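Local coordinates for DUF3845 domain-containing protein (Bacteroides thetaiotaomicron VPI-5482, PDB 3GF6) that is of unknown function but is a bacterial lipoprotein with an all-beta DUF3845 domain, probably related to the C1q and TNF superfamily, at residues A[116-121]-A[134-139]; A[153-158]-A[188-193]. One frame throughout, in Å; residues are numbered along the deposited sequence.

Contact 1: A[116-121]-A[134-139]. With EDO (1,2-ethanediol), chain G; EDO (1,2-ethanediol), chain C.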
ATOM      1  N   LEU A 116      -0.493   5.151 -11.301  1.00 11.83           N
ATOM      2  CA  LEU A 116      -0.060   5.608 -10.000  1.00 10.48           C
ATOM      3  C   LEU A 116       1.430   5.776  -9.914  1.00 11.96           C
ATOM      4  O   LEU A 116       2.192   5.190 -10.697  1.00 12.07           O
ATOM      5  CB  LEU A 116      -0.577   4.686  -8.879  1.00 12.36           C
ATOM      6  CG  LEU A 116      -0.054   3.244  -8.764  1.00 11.06           C
ATOM      7  CD1 LEU A 116       1.341   3.190  -8.104  1.00 11.52           C
ATOM      8  CD2 LEU A 116      -1.043   2.379  -7.979  1.00 11.57           C
ATOM      9  N   ARG A 117       1.850   6.615  -8.978  1.00 11.56           N
ATOM     10  CA  ARG A 117       3.256   6.695  -8.568  1.00 12.47           C
ATOM     11  C   ARG A 117       3.270   6.712  -7.048  1.00 14.35           C
ATOM     12  O   ARG A 117       2.484   7.418  -6.445  1.00 12.51           O
ATOM     13  CB  ARG A 117       3.955   7.933  -9.133  1.00 13.79           C
ATOM     14  CG  ARG A 117       5.441   8.027  -8.774  1.00 11.14           C
ATOM     15  CD  ARG A 117       6.080   9.153  -9.612  1.00 10.97           C
ATOM     16  NE  ARG A 117       7.495   9.325  -9.325  1.00 11.82           N
ATOM     17  CZ  ARG A 117       8.206  10.353  -9.768  1.00 16.31           C
ATOM     18  NH1 ARG A 117       7.619  11.290 -10.512  1.00 12.94           N
ATOM     19  NH2 ARG A 117       9.489  10.455  -9.457  1.00 14.78           N
ATOM     20  N   LEU A 118       4.132   5.896  -6.439  1.00 12.75           N
ATOM     21  CA  LEU A 118       4.331   5.869  -5.001  1.00 11.75           C
ATOM     22  C   LEU A 118       5.799   6.123  -4.756  1.00 11.78           C
ATOM     23  O   LEU A 118       6.661   5.283  -5.141  1.00 11.45           O
ATOM     24  CB  LEU A 118       3.908   4.508  -4.406  1.00 11.24           C
ATOM     25  CG  LEU A 118       4.227   4.331  -2.921  1.00 13.86           C
ATOM     26  CD1 LEU A 118       3.388   5.327  -2.154  1.00 15.04           C
ATOM     27  CD2 LEU A 118       3.945   2.880  -2.414  1.00 12.34           C
ATOM     28  N   LYS A 119       6.101   7.313  -4.197  1.00  9.94           N
ATOM     29  CA  LYS A 119       7.472   7.750  -3.985  0.50 11.88           C
ATOM     30  C   LYS A 119       7.579   8.222  -2.560  1.00 10.96           C
ATOM     31  O   LYS A 119       6.711   8.937  -2.093  1.00 13.15           O
ATOM     32  CB  LYS A 119       7.852   8.886  -4.968  0.50 12.83           C
ATOM     33  CG  LYS A 119       9.257   9.474  -4.772  0.50 14.70           C
ATOM     34  CD  LYS A 119       9.580  10.494  -5.870  0.50 14.12           C
ATOM     35  CE  LYS A 119      10.867  11.280  -5.626  0.50 17.74           C
ATOM     36  NZ  LYS A 119      11.864  10.507  -4.847  0.50 20.44           N
ATOM     37  N   GLY A 120       8.638   7.818  -1.883  1.00 11.53           N
ATOM     38  CA  GLY A 120       8.802   8.144  -0.472  1.00 12.64           C
ATOM     39  C   GLY A 120       9.786   7.272   0.265  1.00 12.69           C
ATOM     40  O   GLY A 120      10.663   6.689  -0.334  1.00 12.77           O
ATOM     41  N   GLU A 121       9.661   7.230   1.586  1.00 10.24           N
ATOM     42  CA  GLU A 121      10.614   6.476   2.407  1.00 11.77           C
ATOM     43  C   GLU A 121      10.008   5.984   3.696  1.00 10.85           C
ATOM     44  O   GLU A 121       9.309   6.721   4.391  1.00 11.61           O
ATOM     45  CB  GLU A 121      11.875   7.304   2.693  1.00 11.22           C
ATOM     46  CG  GLU A 121      12.977   6.513   3.364  1.00 10.54           C
ATOM     47  CD  GLU A 121      14.184   7.353   3.713  1.00 20.97           C
ATOM     48  OE1 GLU A 121      14.230   8.536   3.326  1.00 18.65           O
ATOM     49  OE2 GLU A 121      15.086   6.830   4.398  1.00 19.61           O
ATOM     50  N   VAL A 134       8.759  -5.609   3.574  1.00 11.39           N
ATOM     51  CA  VAL A 134       7.927  -4.471   3.194  1.00 11.27           C
ATOM     52  C   VAL A 134       7.527  -4.643   1.736  1.00 10.63           C
ATOM     53  O   VAL A 134       8.377  -4.919   0.884  1.00 11.56           O
ATOM     54  CB  VAL A 134       8.614  -3.095   3.419  1.00  9.89           C
ATOM     55  CG1 VAL A 134      10.040  -3.017   2.809  1.00 13.27           C
ATOM     56  CG2 VAL A 134       7.757  -1.949   2.869  1.00 11.66           C
ATOM     57  N   TYR A 135       6.254  -4.472   1.447  1.00 11.12           N
ATOM     58  CA  TYR A 135       5.797  -4.462   0.070  1.00 12.65           C
ATOM     59  C   TYR A 135       4.575  -3.594  -0.169  1.00 11.23           C
ATOM     60  O   TYR A 135       3.763  -3.417   0.740  1.00 10.44           O
ATOM     61  CB  TYR A 135       5.523  -5.862  -0.428  1.00 10.19           C
ATOM     62  CG  TYR A 135       4.369  -6.644   0.160  1.00 11.65           C
ATOM     63  CD1 TYR A 135       4.484  -7.305   1.379  1.00 12.65           C
ATOM     64  CD2 TYR A 135       3.192  -6.782  -0.534  1.00 12.10           C
ATOM     65  CE1 TYR A 135       3.440  -8.108   1.849  1.00  9.94           C
ATOM     66  CE2 TYR A 135       2.138  -7.553  -0.051  1.00 10.81           C
ATOM     67  CZ  TYR A 135       2.274  -8.203   1.136  1.00 12.34           C
ATOM     68  OH  TYR A 135       1.277  -9.010   1.544  1.00 11.50           O
ATOM     69  N   ALA A 136       4.466  -3.073  -1.404  1.00 10.84           N
ATOM     70  CA  ALA A 136       3.321  -2.280  -1.879  1.00 10.06           C
ATOM     71  C   ALA A 136       2.445  -3.170  -2.741  1.00 11.99           C
ATOM     72  O   ALA A 136       2.951  -3.981  -3.535  1.00 13.05           O
ATOM     73  CB  ALA A 136       3.769  -1.004  -2.654  1.00 12.91           C
ATOM     74  N   GLN A 137       1.138  -3.072  -2.541  1.00 10.76           N
ATOM     75  CA  GLN A 137       0.221  -3.910  -3.283  1.00 11.64           C
ATOM     76  C   GLN A 137      -1.071  -3.226  -3.694  1.00 10.76           C
ATOM     77  O   GLN A 137      -1.732  -2.571  -2.893  1.00 12.24           O
ATOM     78  CB  GLN A 137      -0.105  -5.154  -2.462  1.00 11.19           C
ATOM     79  CG  GLN A 137      -0.960  -6.149  -3.168  1.00 13.45           C
ATOM     80  CD  GLN A 137      -0.795  -7.517  -2.575  1.00 15.20           C
ATOM     81  OE1 GLN A 137       0.099  -8.245  -2.973  1.00 12.08           O
ATOM     82  NE2 GLN A 137      -1.652  -7.879  -1.607  1.00 12.75           N
ATOM     83  N   LEU A 138      -1.378  -3.387  -4.982  1.00  9.60           N
ATOM     84  CA  LEU A 138      -2.669  -3.004  -5.567  1.00 10.20           C
ATOM     85  C   LEU A 138      -3.351  -4.311  -5.937  1.00  9.50           C
ATOM     86  O   LEU A 138      -2.769  -5.118  -6.639  1.00  9.82           O
ATOM     87  CB  LEU A 138      -2.448  -2.180  -6.812  1.00 11.28           C
ATOM     88  CG  LEU A 138      -3.645  -1.591  -7.501  1.00 11.53           C
ATOM     89  CD1 LEU A 138      -4.181  -0.457  -6.551  1.00 11.30           C
ATOM     90  CD2 LEU A 138      -3.271  -1.108  -8.965  1.00 14.07           C
ATOM     91  N   ALA A 139      -4.586  -4.489  -5.473  1.00 10.23           N
ATOM     92  CA  ALA A 139      -5.296  -5.758  -5.537  1.00 10.14           C
ATOM     93  C   ALA A 139      -6.795  -5.566  -5.359  1.00 10.20           C
ATOM     94  O   ALA A 139      -7.238  -4.575  -4.772  1.00  9.77           O
ATOM     95  CB  ALA A 139      -4.760  -6.720  -4.458  1.00  8.65           C
TER
HETATM   96  C1  EDO G   7       2.062   5.716 -13.889  1.00 32.33           C
HETATM   97  O1  EDO G   7       2.912   6.558 -13.102  1.00 40.47           O
HETATM   98  C2  EDO G   7       2.613   5.730 -15.317  1.00 35.48           C
HETATM   99  O2  EDO G   7       1.761   6.509 -16.156  1.00 46.87           O
HETATM  100  C1  EDO C   2       5.678  11.395 -13.032  1.00 21.35           C
HETATM  101  O1  EDO C   2       4.885  11.544 -11.883  1.00 26.06           O
HETATM  102  C2  EDO C   2       4.782  11.681 -14.190  1.00 40.33           C
HETATM  103  O2  EDO C   2       4.729  13.087 -14.183  1.00 38.91           O
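The core of a beta sandwich is crossed here: L116 and L118 of strand 112-123, in one antiparallel sheet, face A136 and L138 of strand 129-139, in the other. The two strands run in opposite directions without pairing, and with L116 CA 10.0 Å from L138 CA they meet through side chains alone. Two branch ends make the touch. CD2 of L118 comes to 3.9 Å from CB of A136, which gives the leucine a short, methyl-sized partner. CG of L118 stands anti to its own backbone N (chi1 173°), and from there the CD2 branch reaches across to the opposite sheet. One step along, CD2 of L116 comes to the flank of CD2 of L138 at 4.3 Å, a looser fit. Both leucines also touch F190 of strand 187-198, which broadens the apolar patch. R117 turns to the other face of its sheet. Its CG lies opposite the backbone N (chi1 -178°) and the chain is extended from CG to NE; NH1 donates to O1 of a chain C ethanediol at 3.1 Å with an N-H...O angle of 156°, the acceptor lying in the guanidinium plane at its edge. NE is engaged in a salt bridge to D175. A leucine here would probably cost D175 its salt bridge to NE and remove the donor that holds this diol. The backbone O of L116 accepts a bond from O1 of the chain G ethanediol at 2.9 Å; both diols probably come from the crystallisation liquor. The chemistry is thus divided between the faces of strand 112-123: van der Waals contact between buried methyls joins the sheets on one, while the salt bridges of R117 with D175 and of E121 with R208 lie on the other.

Contact 2: A[153-158]-A[188-193]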
ATOM      1  N   VAL A 153      -4.378  -9.990  -7.533  1.00  8.08           N
ATOM      2  CA  VAL A 153      -3.237  -9.114  -7.273  1.00 10.89           C
ATOM      3  C   VAL A 153      -2.773  -8.490  -8.584  1.00 11.35           C
ATOM      4  O   VAL A 153      -2.331  -9.189  -9.519  1.00 13.38           O
ATOM      5  CB  VAL A 153      -2.103  -9.862  -6.545  1.00 11.54           C
ATOM      6  CG1 VAL A 153      -0.842  -9.013  -6.498  1.00  9.50           C
ATOM      7  CG2 VAL A 153      -2.522 -10.150  -5.109  1.00 10.88           C
ATOM      8  N   PHE A 154      -2.912  -7.165  -8.652  1.00 11.97           N
ATOM      9  CA  PHE A 154      -2.628  -6.397  -9.879  1.00 10.80           C
ATOM     10  C   PHE A 154      -1.173  -5.892  -9.899  1.00 10.33           C
ATOM     11  O   PHE A 154      -0.526  -5.853 -10.944  1.00 11.46           O
ATOM     12  CB  PHE A 154      -3.608  -5.216 -10.030  1.00 12.04           C
ATOM     13  CG  PHE A 154      -5.073  -5.622 -10.069  1.00 12.58           C
ATOM     14  CD1 PHE A 154      -5.483  -6.802 -10.673  1.00 11.60           C
ATOM     15  CD2 PHE A 154      -6.037  -4.836  -9.418  1.00 13.34           C
ATOM     16  CE1 PHE A 154      -6.834  -7.171 -10.679  1.00 14.37           C
ATOM     17  CE2 PHE A 154      -7.372  -5.208  -9.415  1.00 16.58           C
ATOM     18  CZ  PHE A 154      -7.768  -6.369 -10.043  1.00 13.02           C
HETATM   19  N   MSE A 155      -0.678  -5.493  -8.720  1.00 10.15           N
HETATM   20  CA  MSE A 155       0.677  -4.991  -8.565  1.00 12.77           C
HETATM   21  C   MSE A 155       1.163  -5.426  -7.206  1.00 11.65           C
HETATM   22  O   MSE A 155       0.482  -5.257  -6.181  1.00 13.40           O
HETATM   23  CB  MSE A 155       0.768  -3.457  -8.664  1.00 12.27           C
HETATM   24  CG  MSE A 155       2.198  -2.909  -8.778  1.00 15.39           C
HETATM   25 SE   MSE A 155       2.392  -1.124  -8.036  0.85  6.16          SE
HETATM   26  CE  MSE A 155       2.232  -1.527  -6.114  1.00 11.50           C
ATOM     27  N   CYS A 156       2.353  -5.996  -7.188  1.00 10.34           N
ATOM     28  CA  CYS A 156       2.985  -6.373  -5.928  1.00 11.59           C
ATOM     29  C   CYS A 156       4.480  -6.132  -6.074  1.00 13.23           C
ATOM     30  O   CYS A 156       5.132  -6.766  -6.897  1.00 14.62           O
ATOM     31  CB  CYS A 156       2.708  -7.851  -5.579  1.00 11.25           C
ATOM     32  SG  CYS A 156       3.361  -8.329  -3.964  1.00 13.71           S
ATOM     33  N   LYS A 157       5.003  -5.208  -5.286  1.00 11.85           N
ATOM     34  CA  LYS A 157       6.415  -4.845  -5.305  1.00 12.80           C
ATOM     35  C   LYS A 157       6.966  -4.867  -3.891  1.00 12.92           C
ATOM     36  O   LYS A 157       6.608  -4.033  -3.029  1.00 13.30           O
ATOM     37  CB  LYS A 157       6.673  -3.494  -5.989  1.00 13.36           C
ATOM     38  CG  LYS A 157       6.441  -3.533  -7.513  1.00 19.80           C
ATOM     39  CD  LYS A 157       6.437  -2.172  -8.138  1.00 21.88           C
ATOM     40  CE  LYS A 157       5.934  -2.252  -9.611  1.00 24.96           C
ATOM     41  NZ  LYS A 157       6.721  -3.115 -10.570  1.00 20.12           N
ATOM     42  N   GLY A 158       7.824  -5.847  -3.649  1.00 11.91           N
ATOM     43  CA  GLY A 158       8.459  -6.029  -2.349  1.00  9.94           C
ATOM     44  C   GLY A 158       9.965  -5.970  -2.305  1.00 12.77           C
ATOM     45  O   GLY A 158      10.682  -6.170  -3.303  1.00 11.38           O
ATOM     46  N   LEU A 188     -11.142  -2.107  -4.697  1.00 12.91           N
ATOM     47  CA  LEU A 188      -9.718  -1.947  -5.003  1.00 11.46           C
ATOM     48  C   LEU A 188      -8.958  -1.503  -3.741  1.00  9.25           C
ATOM     49  O   LEU A 188      -9.325  -0.497  -3.086  1.00 11.46           O
ATOM     50  CB  LEU A 188      -9.550  -0.908  -6.116  1.00  9.91           C
ATOM     51  CG  LEU A 188      -8.163  -0.744  -6.745  1.00 10.62           C
ATOM     52  CD1 LEU A 188      -7.773  -1.997  -7.523  1.00  7.21           C
ATOM     53  CD2 LEU A 188      -8.153   0.523  -7.666  1.00  8.99           C
ATOM     54  N   TYR A 189      -7.870  -2.217  -3.462  1.00  9.25           N
ATOM     55  CA  TYR A 189      -7.033  -1.984  -2.278  1.00  9.81           C
ATOM     56  C   TYR A 189      -5.647  -1.509  -2.704  1.00  9.20           C
ATOM     57  O   TYR A 189      -5.093  -2.045  -3.667  1.00 11.17           O
ATOM     58  CB  TYR A 189      -6.907  -3.254  -1.435  1.00  8.24           C
ATOM     59  CG  TYR A 189      -8.259  -3.803  -0.982  1.00 12.70           C
ATOM     60  CD1 TYR A 189      -9.002  -4.671  -1.790  1.00  9.84           C
ATOM     61  CD2 TYR A 189      -8.807  -3.416   0.226  1.00 11.44           C
ATOM     62  CE1 TYR A 189     -10.244  -5.151  -1.392  1.00 12.34           C
ATOM     63  CE2 TYR A 189     -10.076  -3.918   0.644  1.00 11.67           C
ATOM     64  CZ  TYR A 189     -10.786  -4.757  -0.179  1.00 13.50           C
ATOM     65  OH  TYR A 189     -12.017  -5.251   0.225  1.00 11.15           O
ATOM     66  N   PHE A 190      -5.117  -0.523  -1.982  1.00 10.98           N
ATOM     67  CA  PHE A 190      -3.728  -0.011  -2.206  1.00  9.57           C
ATOM     68  C   PHE A 190      -3.094   0.242  -0.863  1.00 10.51           C
ATOM     69  O   PHE A 190      -3.553   1.096  -0.102  1.00 11.08           O
ATOM     70  CB  PHE A 190      -3.755   1.207  -3.123  1.00 11.21           C
ATOM     71  CG  PHE A 190      -2.410   1.716  -3.549  1.00 11.43           C
ATOM     72  CD1 PHE A 190      -1.383   0.849  -3.967  1.00 13.55           C
ATOM     73  CD2 PHE A 190      -2.191   3.098  -3.612  1.00 12.74           C
ATOM     74  CE1 PHE A 190      -0.128   1.364  -4.378  1.00 12.93           C
ATOM     75  CE2 PHE A 190      -0.957   3.603  -4.002  1.00 15.54           C
ATOM     76  CZ  PHE A 190       0.072   2.734  -4.378  1.00 10.56           C
ATOM     77  N   ASN A 191      -2.102  -0.597  -0.534  1.00 10.78           N
ATOM     78  CA  ASN A 191      -1.514  -0.633   0.797  1.00 10.21           C
ATOM     79  C   ASN A 191      -0.038  -0.976   0.775  1.00 11.92           C
ATOM     80  O   ASN A 191       0.474  -1.505  -0.214  1.00 10.52           O
ATOM     81  CB  ASN A 191      -2.182  -1.676   1.710  1.00  8.74           C
ATOM     82  CG  ASN A 191      -3.662  -1.454   1.889  1.00 13.12           C
ATOM     83  OD1 ASN A 191      -4.130  -0.839   2.890  1.00 15.33           O
ATOM     84  ND2 ASN A 191      -4.430  -1.962   0.942  1.00  6.36           N
ATOM     85  N   LEU A 192       0.630  -0.649   1.875  1.00 10.26           N
ATOM     86  CA  LEU A 192       1.904  -1.260   2.242  1.00 10.40           C
ATOM     87  C   LEU A 192       1.659  -2.272   3.364  1.00 11.18           C
ATOM     88  O   LEU A 192       0.879  -2.017   4.302  1.00 13.36           O
ATOM     89  CB  LEU A 192       2.930  -0.249   2.743  1.00 11.96           C
ATOM     90  CG  LEU A 192       3.380   0.863   1.799  1.00 16.09           C
ATOM     91  CD1 LEU A 192       4.416   1.777   2.506  1.00 12.10           C
ATOM     92  CD2 LEU A 192       3.976   0.296   0.555  1.00 16.22           C
ATOM     93  N   PHE A 193       2.321  -3.411   3.267  1.00 10.36           N
ATOM     94  CA  PHE A 193       2.343  -4.425   4.318  1.00 11.36           C
ATOM     95  C   PHE A 193       3.783  -4.563   4.827  1.00  9.06           C
ATOM     96  O   PHE A 193       4.714  -4.682   4.001  1.00  9.90           O
ATOM     97  CB  PHE A 193       1.779  -5.756   3.762  1.00 11.88           C
ATOM     98  CG  PHE A 193       0.310  -5.686   3.439  1.00 12.12           C
ATOM     99  CD1 PHE A 193      -0.649  -5.812   4.424  1.00  9.38           C
ATOM    100  CD2 PHE A 193      -0.117  -5.546   2.152  1.00  9.21           C
ATOM    101  CE1 PHE A 193      -1.972  -5.687   4.144  1.00 12.86           C
ATOM    102  CE2 PHE A 193      -1.453  -5.454   1.853  1.00 11.17           C
ATOM    103  CZ  PHE A 193      -2.399  -5.586   2.851  1.00 12.73           C
TER
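F154 turns the edge of its ring to L188: the CD1 methyl lies close to the ring plane, 3.7 Å from F154 CE2 and 3.8 Å from F154 CD2, so the methyl meets the rim and not a face. The two side chains approach at a slant. CG of F154 lies anti to its carbonyl carbon (chi1 -58°), which sends the ring along the sheet toward the leucine; CG of L188 is anti to its backbone N, and its branched end comes nearer than the start of the chain suggests. The second pair repeats the edge-on theme with a flexible partner. Selenomethionine M155 runs out and then bends at its last torsion (chi3 71°), carrying the CE methyl to the rim of the F190 ring, 4.1 Å from F190 CE1 and near the plane of that ring. Both contacts are therefore apolar, methyl against aromatic edge.

F154 and M155 are successive residues, yet both serve the same face because the strand carries a classic beta bulge here: the two face L138, and the backbone of each is hydrogen-bonded to it. Segments 153-158 and 188-193 run in roughly the same direction without being neighbours in the sheet, since strand 129-139 lies between them and pairs antiparallel with both. The touching side chains reach over this middle strand, where M155 also rests on A136. Beyond them, strand 171-183 of the opposing sheet closes the layer, with Y178 against both F154 and M155, I176 against M155 and L183 against F154.

Overall arrangement
Along the chain the two contacts come in series, contact 1 ending with strand 129-139 and contact 2 opening on the next strand, 153-158. Their centres are only about 7 Å apart, each about 5 Å from the centre of the chain. Strand 129-139 is the shared piece: it faces the opposing sheet in contact 1 and runs between the two strands of contact 2. Backbone pairing ties the contacts directly, with A136 N 2.9 Å from K157 O and A139 O 2.8 Å from Y189 N, both probable hydrogen bonds. Contact 1 thus joins the two sheets, while contact 2 packs side chains within one, and together they occupy the middle of this helix-free sandwich.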